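Local coordinates for uncharacterized protein (Parabacteroides merdae ATCC 43184, PDB 5BMT) that is of unknown function but probably a lipoprotein-family member that joins an OB-type domain to an immunoglobulin-like region, at residues A[45-56]-A[75-85]; A[118-129]-A[175-186]. All coordinates share one frame; numbering follows the deposited sequence.

Contact 1. Residues A[45-56]-A[75-85]. With EDO (1,2-ethanediol), chain F.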
loop_
_atom_site.group_PDB
_atom_site.type_symbol
_atom_site.label_atom_id
_atom_site.label_comp_id
_atom_site.label_asym_id
_atom_site.label_seq_id
_atom_site.Cartn_x
_atom_site.Cartn_y
_atom_site.Cartn_z
ATOM N N TYR A 45 15.107 -6.491 -7.713
ATOM C CA TYR A 45 14.323 -6.648 -6.488
ATOM C C TYR A 45 15.110 -7.041 -5.259
ATOM O O TYR A 45 16.173 -7.684 -5.336
ATOM C CB TYR A 45 13.262 -7.740 -6.719
ATOM C CG TYR A 45 12.384 -7.467 -7.914
ATOM C CD1 TYR A 45 11.559 -6.345 -7.954
ATOM C CD2 TYR A 45 12.447 -8.273 -9.046
ATOM C CE1 TYR A 45 10.811 -6.041 -9.087
ATOM C CE2 TYR A 45 11.687 -7.992 -10.182
ATOM C CZ TYR A 45 10.871 -6.870 -10.195
ATOM O OH TYR A 45 10.150 -6.566 -11.318
ATOM N N ARG A 46 14.563 -6.647 -4.104
ATOM C CA ARG A 46 15.105 -7.128 -2.856
ATOM C C ARG A 46 13.953 -7.343 -1.882
ATOM O O ARG A 46 12.855 -6.785 -2.028
ATOM C CB ARG A 46 16.246 -6.280 -2.291
ATOM C CG ARG A 46 15.886 -4.916 -1.738
ATOM C CD ARG A 46 17.134 -4.192 -1.239
ATOM N NE ARG A 46 17.593 -4.691 0.063
ATOM C CZ ARG A 46 18.705 -4.296 0.682
ATOM N NH1 ARG A 46 19.500 -3.393 0.124
ATOM N NH2 ARG A 46 19.032 -4.809 1.860
ATOM N N ALA A 47 14.198 -8.225 -0.916
ATOM C CA ALA A 47 13.170 -8.558 0.072
ATOM C C ALA A 47 12.670 -7.272 0.737
ATOM O O ALA A 47 13.465 -6.379 1.072
ATOM C CB ALA A 47 13.771 -9.496 1.122
ATOM N N GLY A 48 11.358 -7.180 0.852
ATOM C CA GLY A 48 10.677 -6.013 1.402
ATOM C C GLY A 48 10.096 -5.101 0.347
ATOM O O GLY A 48 9.294 -4.224 0.675
ATOM N N ASP A 49 10.503 -5.263 -0.915
ATOM C CA ASP A 49 9.954 -4.447 -1.990
ATOM C C ASP A 49 8.516 -4.803 -2.260
ATOM O O ASP A 49 8.109 -5.957 -2.138
ATOM C CB ASP A 49 10.723 -4.693 -3.307
ATOM C CG ASP A 49 12.102 -4.060 -3.399
ATOM O OD1 ASP A 49 12.445 -3.245 -2.522
ATOM O OD2 ASP A 49 12.832 -4.363 -4.370
ATOM N N CYS A 50 7.757 -3.810 -2.702
ATOM C CA CYS A 50 6.394 -4.003 -3.183
ATOM C C CYS A 50 6.389 -3.828 -4.668
ATOM O O CYS A 50 7.087 -2.955 -5.200
ATOM C CB CYS A 50 5.448 -3.004 -2.542
ATOM S SG CYS A 50 5.159 -3.309 -0.793
ATOM N N VAL A 51 5.596 -4.644 -5.360
ATOM C CA VAL A 51 5.503 -4.573 -6.818
ATOM C C VAL A 51 4.068 -4.806 -7.230
ATOM O O VAL A 51 3.274 -5.322 -6.432
ATOM C CB VAL A 51 6.428 -5.651 -7.498
ATOM C CG1 VAL A 51 7.909 -5.424 -7.161
ATOM C CG2 VAL A 51 5.989 -7.088 -7.135
ATOM N N LEU A 52 3.738 -4.445 -8.474
ATOM C CA LEU A 52 2.507 -4.891 -9.104
ATOM C C LEU A 52 2.902 -6.105 -9.932
ATOM O O LEU A 52 3.710 -5.985 -10.870
ATOM C CB LEU A 52 1.862 -3.790 -9.972
ATOM C CG LEU A 52 0.593 -4.247 -10.711
ATOM C CD1 LEU A 52 -0.487 -4.700 -9.745
ATOM C CD2 LEU A 52 0.062 -3.123 -11.601
ATOM N N ALA A 53 2.402 -7.281 -9.563
ATOM C CA ALA A 53 2.783 -8.487 -10.284
ATOM C C ALA A 53 1.673 -9.013 -11.128
ATOM O O ALA A 53 0.523 -8.946 -10.721
ATOM C CB ALA A 53 3.174 -9.551 -9.275
ATOM N N ASN A 54 2.028 -9.574 -12.294
ATOM C CA ASN A 54 1.050 -10.256 -13.132
ATOM C C ASN A 54 1.508 -11.708 -13.193
ATOM O O ASN A 54 2.693 -11.982 -13.377
ATOM C CB ASN A 54 0.865 -9.603 -14.507
ATOM C CG ASN A 54 2.048 -9.725 -15.421
ATOM O OD1 ASN A 54 2.099 -10.598 -16.294
ATOM N ND2 ASN A 54 3.023 -8.863 -15.228
ATOM N N PHE A 55 0.590 -12.637 -12.873
ATOM C CA PHE A 55 1.028 -14.015 -12.798
ATOM C C PHE A 55 -0.053 -15.000 -13.178
ATOM O O PHE A 55 -1.247 -14.673 -13.168
ATOM C CB PHE A 55 1.471 -14.315 -11.337
ATOM C CG PHE A 55 0.476 -13.925 -10.264
ATOM C CD1 PHE A 55 -0.537 -14.807 -9.868
ATOM C CD2 PHE A 55 0.540 -12.676 -9.654
ATOM C CE1 PHE A 55 -1.435 -14.442 -8.854
ATOM C CE2 PHE A 55 -0.390 -12.302 -8.689
ATOM C CZ PHE A 55 -1.356 -13.193 -8.287
ATOM N N THR A 56 0.387 -16.227 -13.459
ATOM C CA THR A 56 -0.490 -17.349 -13.763
ATOM C C THR A 56 0.055 -18.593 -13.078
ATOM O O THR A 56 1.275 -18.812 -13.068
ATOM C CB THR A 56 -0.613 -17.551 -15.275
ATOM O OG1 THR A 56 -0.878 -16.298 -15.905
ATOM C CG2 THR A 56 -1.681 -18.562 -15.644
ATOM N N ALA A 75 4.649 -20.180 -10.128
ATOM C CA ALA A 75 3.895 -19.372 -11.079
ATOM C C ALA A 75 4.820 -18.787 -12.109
ATOM O O ALA A 75 6.036 -18.745 -11.923
ATOM C CB ALA A 75 3.173 -18.246 -10.335
ATOM N N THR A 76 4.246 -18.335 -13.213
ATOM C CA THR A 76 5.035 -17.598 -14.190
ATOM C C THR A 76 4.448 -16.215 -14.237
ATOM O O THR A 76 3.259 -15.998 -13.945
ATOM C CB THR A 76 5.071 -18.265 -15.560
ATOM O OG1 THR A 76 3.733 -18.445 -15.997
ATOM C CG2 THR A 76 5.834 -19.584 -15.541
ATOM N N GLY A 77 5.284 -15.266 -14.567
ATOM C CA GLY A 77 4.821 -13.899 -14.663
ATOM C C GLY A 77 5.951 -12.909 -14.577
ATOM O O GLY A 77 7.124 -13.245 -14.760
ATOM N N ALA A 78 5.576 -11.681 -14.282
ATOM C CA ALA A 78 6.533 -10.598 -14.224
ATOM C C ALA A 78 6.011 -9.556 -13.276
ATOM O O ALA A 78 4.886 -9.653 -12.785
ATOM C CB ALA A 78 6.745 -10.017 -15.614
ATOM N N ALA A 79 6.836 -8.584 -12.967
ATOM C CA ALA A 79 6.401 -7.573 -12.035
ATOM C C ALA A 79 6.904 -6.207 -12.466
ATOM O O ALA A 79 7.881 -6.084 -13.208
ATOM C CB ALA A 79 6.930 -7.910 -10.642
ATOM N N SER A 80 6.259 -5.175 -11.940
ATOM C CA SER A 80 6.705 -3.806 -12.167
ATOM C C SER A 80 8.020 -3.544 -11.450
ATOM O O SER A 80 8.493 -4.379 -10.675
ATOM C CB SER A 80 5.668 -2.865 -11.540
ATOM O OG SER A 80 5.674 -2.932 -10.108
ATOM N N SER A 81 8.571 -2.338 -11.636
ATOM C CA SER A 81 9.686 -1.869 -10.830
ATOM C C SER A 81 9.181 -1.735 -9.384
ATOM O O SER A 81 7.962 -1.556 -9.194
ATOM C CB SER A 81 10.183 -0.519 -11.339
ATOM O OG SER A 81 10.774 -0.641 -12.622
ATOM N N PRO A 82 10.029 -1.835 -8.352
ATOM C CA PRO A 82 9.532 -1.670 -6.980
ATOM C C PRO A 82 8.885 -0.305 -6.759
ATOM O O PRO A 82 9.347 0.722 -7.300
ATOM C CB PRO A 82 10.808 -1.736 -6.118
ATOM C CG PRO A 82 11.800 -2.446 -6.959
ATOM C CD PRO A 82 11.494 -2.062 -8.366
ATOM N N LEU A 83 7.854 -0.300 -5.938
ATOM C CA LEU A 83 7.217 0.964 -5.588
ATOM C C LEU A 83 8.138 1.800 -4.733
ATOM O O LEU A 83 8.919 1.271 -3.937
ATOM C CB LEU A 83 5.912 0.736 -4.832
ATOM C CG LEU A 83 4.861 -0.120 -5.496
ATOM C CD1 LEU A 83 3.572 -0.155 -4.628
ATOM C CD2 LEU A 83 4.611 0.322 -6.953
ATOM N N ALA A 84 8.003 3.130 -4.840
ATOM C CA ALA A 84 8.729 4.023 -3.959
ATOM C C ALA A 84 8.277 3.771 -2.510
ATOM O O ALA A 84 7.074 3.555 -2.274
ATOM C CB ALA A 84 8.447 5.465 -4.364
ATOM N N LYS A 85 9.232 3.780 -1.574
ATOM C CA LYS A 85 9.030 3.446 -0.164
ATOM C C LYS A 85 9.042 4.653 0.748
ATOM O O LYS A 85 9.941 5.503 0.658
ATOM C CB LYS A 85 10.203 2.545 0.310
ATOM C CG LYS A 85 10.452 1.354 -0.557
ATOM C CD LYS A 85 11.730 0.635 -0.123
ATOM C CE LYS A 85 11.774 -0.716 -0.786
ATOM N NZ LYS A 85 12.164 -0.583 -2.215
HETATM C C1 EDO F . 15.883 -11.243 -6.160
HETATM O O1 EDO F . 17.042 -12.078 -6.139
HETATM C C2 EDO F . 15.489 -10.912 -4.703
HETATM O O2 EDO F . 16.544 -10.183 -4.134
HETATM O O HOH W 1 9.701 -8.520 -13.493
HETATM O O HOH W 2 8.908 -1.112 -2.582
HETATM O O HOH W 3 2.547 -20.990 -15.034
#
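The Y45 ring meets the backbone of the partner segment at its hydroxyl edge, where S80 O and a water both lie near the ring plane. P82 CG and A79 CB come at the ring obliquely. Y45 OH donates to S80 O at 2.8 Å, from above the carbonyl plane, and the same water links this hydroxyl to A79 N. The second flat group, the D49 carboxylate, is gripped from both faces: K85 NZ forms a salt bridge with OD1 of D49 at 2.7 Å from one side, and R46 N donates to OD2 of D49 at 2.9 Å from the other, fastening the type II turn from R46 to D49. The K85 chain bends only at its last torsion (chi4 76°), which brings the ammonium round to D49. P82 lies alongside D49, its CG 3.4 Å from D49 OD2. Replacing this aspartate by alanine removes both oxygens and would probably leave the K85 ammonium without its mate and R46 N without its side-chain acceptor. Strand 50-56 pairs antiparallel with strand 75-79 in the five-stranded sheet of the OB-family region. N54 and A78 exchange two bonds, as do T56 and T76. G77 suits its place because a CB there would run into N54 O and F55 CA and, at G77's backbone angles, into the preceding carbonyl O. Past A79 the pairing continues in altered form: S80 N donates to L52 O, but L52 N turns to S80 OG at 3.0 Å, and further on L83 N donates to C50 O. V51 CG2 packs on A79 CB at 3.7 Å, a small methyl fitting between valine and tyrosine. Backbone bonds thus run on to L83, with hydroxyl, carboxylate and ammonium groups added round the turn and S80, and K85 probably balances the buried D49 charge.

Contact 2. Residues A[118-129]-A[175-186]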
loop_
_atom_site.group_PDB
_atom_site.type_symbol
_atom_site.label_atom_id
_atom_site.label_comp_id
_atom_site.label_asym_id
_atom_site.label_seq_id
_atom_site.Cartn_x
_atom_site.Cartn_y
_atom_site.Cartn_z
ATOM N N LYS A 118 5.447 -6.000 6.643
ATOM C CA LYS A 118 4.093 -5.464 6.417
ATOM C C LYS A 118 4.244 -4.144 5.698
ATOM O O LYS A 118 5.100 -3.331 6.093
ATOM C CB LYS A 118 3.294 -5.288 7.722
ATOM C CG LYS A 118 3.127 -6.620 8.470
ATOM C CD LYS A 118 2.248 -6.476 9.692
ATOM C CE LYS A 118 2.204 -7.783 10.481
ATOM N NZ LYS A 118 3.453 -8.004 11.268
ATOM N N ARG A 119 3.437 -3.921 4.654
ATOM C CA ARG A 119 3.455 -2.636 3.946
ATOM C C ARG A 119 2.071 -2.204 3.624
ATOM O O ARG A 119 1.256 -3.022 3.187
ATOM C CB ARG A 119 4.250 -2.680 2.622
ATOM C CG ARG A 119 5.772 -2.516 2.768
ATOM C CD ARG A 119 6.453 -3.854 2.943
ATOM N NE ARG A 119 7.905 -3.635 3.031
ATOM C CZ ARG A 119 8.558 -3.199 4.104
ATOM N NH1 ARG A 119 7.906 -2.977 5.249
ATOM N NH2 ARG A 119 9.873 -2.991 4.051
ATOM N N ILE A 120 1.801 -0.902 3.774
ATOM C CA ILE A 120 0.552 -0.365 3.251
ATOM C C ILE A 120 0.828 0.015 1.797
ATOM O O ILE A 120 1.774 0.767 1.526
ATOM C CB ILE A 120 0.074 0.866 4.040
ATOM C CG1 ILE A 120 -0.114 0.525 5.507
ATOM C CG2 ILE A 120 -1.235 1.420 3.433
ATOM C CD1 ILE A 120 -0.201 1.806 6.393
ATOM N N VAL A 121 0.066 -0.517 0.866
ATOM C CA VAL A 121 0.146 -0.038 -0.511
ATOM C C VAL A 121 -0.945 1.004 -0.625
ATOM O O VAL A 121 -2.106 0.713 -0.276
ATOM C CB VAL A 121 -0.024 -1.153 -1.574
ATOM C CG1 VAL A 121 -0.201 -0.582 -2.989
ATOM C CG2 VAL A 121 1.166 -2.109 -1.532
ATOM N N VAL A 122 -0.582 2.209 -1.074
ATOM C CA VAL A 122 -1.587 3.259 -1.206
ATOM C C VAL A 122 -1.509 3.803 -2.616
ATOM O O VAL A 122 -0.424 3.851 -3.204
ATOM C CB VAL A 122 -1.480 4.344 -0.102
ATOM C CG1 VAL A 122 -0.100 4.895 0.029
ATOM C CG2 VAL A 122 -2.501 5.463 -0.280
ATOM N N ILE A 123 -2.667 4.137 -3.183
ATOM C CA ILE A 123 -2.713 4.614 -4.555
ATOM C C ILE A 123 -3.214 6.075 -4.607
ATOM O O ILE A 123 -4.394 6.334 -4.868
ATOM C CB ILE A 123 -3.549 3.680 -5.449
ATOM C CG1 ILE A 123 -3.089 2.190 -5.294
ATOM C CG2 ILE A 123 -3.411 4.146 -6.918
ATOM C CD1 ILE A 123 -3.919 1.206 -6.127
ATOM N N PRO A 124 -2.331 7.047 -4.347
ATOM C CA PRO A 124 -2.739 8.453 -4.513
ATOM C C PRO A 124 -3.108 8.675 -5.967
ATOM O O PRO A 124 -2.421 8.160 -6.887
ATOM C CB PRO A 124 -1.498 9.256 -4.121
ATOM C CG PRO A 124 -0.356 8.306 -4.194
ATOM C CD PRO A 124 -0.902 6.924 -3.981
ATOM N N THR A 125 -4.203 9.411 -6.184
ATOM C CA THR A 125 -4.717 9.728 -7.509
ATOM C C THR A 125 -4.713 11.236 -7.660
ATOM O O THR A 125 -4.875 11.943 -6.651
ATOM C CB THR A 125 -6.114 9.114 -7.671
ATOM O OG1 THR A 125 -6.052 7.745 -7.252
ATOM C CG2 THR A 125 -6.638 9.192 -9.101
ATOM N N PHE A 126 -4.528 11.721 -8.896
ATOM C CA PHE A 126 -4.486 13.134 -9.192
ATOM C C PHE A 126 -5.397 13.482 -10.329
ATOM O O PHE A 126 -5.396 12.789 -11.354
ATOM C CB PHE A 126 -3.053 13.545 -9.570
ATOM C CG PHE A 126 -2.055 13.284 -8.474
ATOM C CD1 PHE A 126 -1.455 12.034 -8.342
ATOM C CD2 PHE A 126 -1.789 14.250 -7.513
ATOM C CE1 PHE A 126 -0.579 11.773 -7.292
ATOM C CE2 PHE A 126 -0.917 13.982 -6.455
ATOM C CZ PHE A 126 -0.343 12.731 -6.340
ATOM N N THR A 127 -6.078 14.638 -10.218
ATOM C CA THR A 127 -6.916 15.167 -11.307
ATOM C C THR A 127 -6.071 15.243 -12.579
ATOM O O THR A 127 -6.499 14.780 -13.630
ATOM C CB THR A 127 -7.498 16.524 -10.909
ATOM O OG1 THR A 127 -8.288 16.365 -9.739
ATOM C CG2 THR A 127 -8.328 17.162 -12.036
ATOM N N SER A 128 -4.864 15.824 -12.464
ATOM C CA SER A 128 -3.938 15.913 -13.579
ATOM C C SER A 128 -2.516 15.935 -13.095
ATOM O O SER A 128 -2.229 16.401 -11.992
ATOM C CB SER A 128 -4.207 17.146 -14.446
ATOM O OG SER A 128 -3.930 18.365 -13.788
ATOM N N VAL A 129 -1.636 15.362 -13.910
ATOM C CA VAL A 129 -0.184 15.427 -13.737
ATOM C C VAL A 129 0.431 15.661 -15.095
ATOM O O VAL A 129 -0.228 15.448 -16.124
ATOM C CB VAL A 129 0.454 14.176 -13.069
ATOM C CG1 VAL A 129 -0.138 13.877 -11.688
ATOM C CG2 VAL A 129 0.358 12.946 -13.980
ATOM N N SER A 175 -4.693 12.686 -17.162
ATOM C CA SER A 175 -5.823 12.847 -16.248
ATOM C C SER A 175 -6.020 11.631 -15.375
ATOM O O SER A 175 -5.764 10.513 -15.825
ATOM C CB SER A 175 -7.107 13.080 -17.036
ATOM O OG SER A 175 -7.059 14.322 -17.714
ATOM N N ASN A 176 -6.506 11.833 -14.130
ATOM C CA ASN A 176 -6.801 10.749 -13.175
ATOM C C ASN A 176 -5.623 9.798 -13.039
ATOM O O ASN A 176 -5.776 8.565 -13.039
ATOM C CB ASN A 176 -8.078 9.964 -13.606
ATOM C CG ASN A 176 -9.270 10.853 -13.821
ATOM O OD1 ASN A 176 -9.505 11.803 -13.058
ATOM N ND2 ASN A 176 -9.965 10.680 -14.954
ATOM N N ALA A 177 -4.438 10.388 -12.889
ATOM C CA ALA A 177 -3.201 9.633 -12.806
ATOM C C ALA A 177 -3.053 9.007 -11.464
ATOM O O ALA A 177 -3.438 9.602 -10.460
ATOM C CB ALA A 177 -2.021 10.555 -13.078
HETATM N N MSE A 178 -2.493 7.801 -11.442
HETATM C CA MSE A 178 -2.298 7.048 -10.212
HETATM C C MSE A 178 -0.825 6.832 -9.957
HETATM O O MSE A 178 -0.062 6.627 -10.901
HETATM C CB MSE A 178 -3.030 5.707 -10.281
HETATM C CG MSE A 178 -4.548 5.883 -10.326
HETATM SE SE MSE A 178 -5.586 4.277 -10.709
HETATM C CE MSE A 178 -4.212 3.197 -11.616
ATOM N N ASP A 179 -0.418 6.907 -8.694
ATOM C CA ASP A 179 0.995 6.744 -8.320
ATOM C C ASP A 179 1.127 5.802 -7.118
ATOM O O ASP A 179 1.389 6.249 -5.994
ATOM C CB ASP A 179 1.614 8.112 -7.994
ATOM C CG ASP A 179 3.135 8.145 -7.844
ATOM O OD1 ASP A 179 3.805 7.168 -8.270
ATOM O OD2 ASP A 179 3.667 9.170 -7.349
ATOM N N PRO A 180 1.008 4.486 -7.350
ATOM C CA PRO A 180 1.093 3.539 -6.234
ATOM C C PRO A 180 2.424 3.641 -5.492
ATOM O O PRO A 180 3.493 3.696 -6.117
ATOM C CB PRO A 180 0.925 2.170 -6.904
ATOM C CG PRO A 180 0.288 2.461 -8.241
ATOM C CD PRO A 180 0.709 3.830 -8.640
ATOM N N ILE A 181 2.347 3.679 -4.164
ATOM C CA ILE A 181 3.529 3.751 -3.287
ATOM C C ILE A 181 3.389 2.742 -2.146
ATOM O O ILE A 181 2.293 2.240 -1.889
ATOM C CB ILE A 181 3.759 5.187 -2.719
ATOM C CG1 ILE A 181 2.550 5.599 -1.858
ATOM C CG2 ILE A 181 4.034 6.185 -3.849
ATOM C CD1 ILE A 181 2.714 6.950 -1.078
ATOM N N ALA A 182 4.519 2.459 -1.466
ATOM C CA ALA A 182 4.536 1.529 -0.354
ATOM C C ALA A 182 4.928 2.271 0.907
ATOM O O ALA A 182 5.924 2.990 0.891
ATOM C CB ALA A 182 5.541 0.429 -0.646
ATOM N N VAL A 183 4.195 2.078 1.978
ATOM C CA VAL A 183 4.462 2.730 3.268
ATOM C C VAL A 183 4.755 1.645 4.295
ATOM O O VAL A 183 4.060 0.619 4.335
ATOM C CB VAL A 183 3.244 3.590 3.673
ATOM C CG1 VAL A 183 3.446 4.207 5.061
ATOM C CG2 VAL A 183 2.976 4.701 2.627
ATOM N N GLU A 184 5.765 1.859 5.149
ATOM C CA GLU A 184 6.044 0.901 6.208
ATOM C C GLU A 184 4.788 0.629 7.055
ATOM O O GLU A 184 4.171 1.575 7.545
ATOM C CB GLU A 184 7.163 1.483 7.103
ATOM C CG GLU A 184 7.532 0.592 8.271
ATOM C CD GLU A 184 7.942 -0.816 7.867
ATOM O OE1 GLU A 184 8.825 -0.941 6.984
ATOM O OE2 GLU A 184 7.352 -1.788 8.396
ATOM N N GLY A 185 4.446 -0.655 7.256
ATOM C CA GLY A 185 3.258 -1.001 8.029
ATOM C C GLY A 185 3.504 -1.731 9.336
ATOM O O GLY A 185 2.548 -1.993 10.072
ATOM N N GLY A 186 4.765 -2.090 9.625
ATOM C CA GLY A 186 5.061 -2.917 10.794
ATOM C C GLY A 186 4.738 -2.287 12.133
ATOM O O GLY A 186 4.114 -2.930 12.993
HETATM O O HOH W 4 7.504 -4.573 8.248
HETATM O O HOH W 5 4.377 -5.787 12.949
HETATM O O HOH W 6 11.199 -2.546 6.654
HETATM O O HOH W 7 -8.372 15.839 -15.301
#
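An antiparallel ladder in the larger mixed sheet brings V122 against I181 and I120 against V183. V122 and I181 exchange two backbone bonds, and their side chains lie side by side on one face, CG1 to CG1 at a tight 3.3 Å. In both, CG1 stands between the backbone N and the carbonyl carbon (chi1 51° and 62°), which sets these branches against each other. Beta-branched residues suit such extended strands. P124 has no N-H, so the return bond to D179 O is missing; P124 CD rests 3.1 Å from that oxygen, while D179 N still donates to P124 O at 3.0 Å. The ladder, consistent with the immunoglobulin-like part of the fold, resumes at T125 and M178; next to them F126 N donates to A177 O, and the return bond is weak. A177 CB packs tightly against V129 CG2 at 3.5 Å. At the opposite end strand 181-184 leads into helix 186-198. E184, bent at chi2, turns its carboxylate back, so that OE2 accepts from G186 N at 2.9 Å in a capping bond and OE1 takes the salt bridge from R119 NH1 at 2.8 Å. Guanidinium and carboxylate planes stand 71° apart. R119 NH1 and G185 N also grip K118 O from opposite faces of its carbonyl plane.

Overall arrangement
Both contacts are partly buried antiparallel strand pairs, but they belong to different sheets. Contact 2 lies nearer the middle of the chain, its centre about 7 Å from the chain centre against about 13 Å for contact 1. Its buried middle is mostly branched aliphatic side chains, with charges gathered at the helix end, whereas contact 1 is small-sided on strand 75-79 (alanines and G77) and relies on tyrosine, aspartate and lysine beside a turn. The two meet directly: G48 O probably accepts from R119 NE and A84 O from A182 N, while C50 and L83 pack against R119 and P180. R119 thus serves a salt bridge in 118-129/175-186 and the turn of 45-56/75-85.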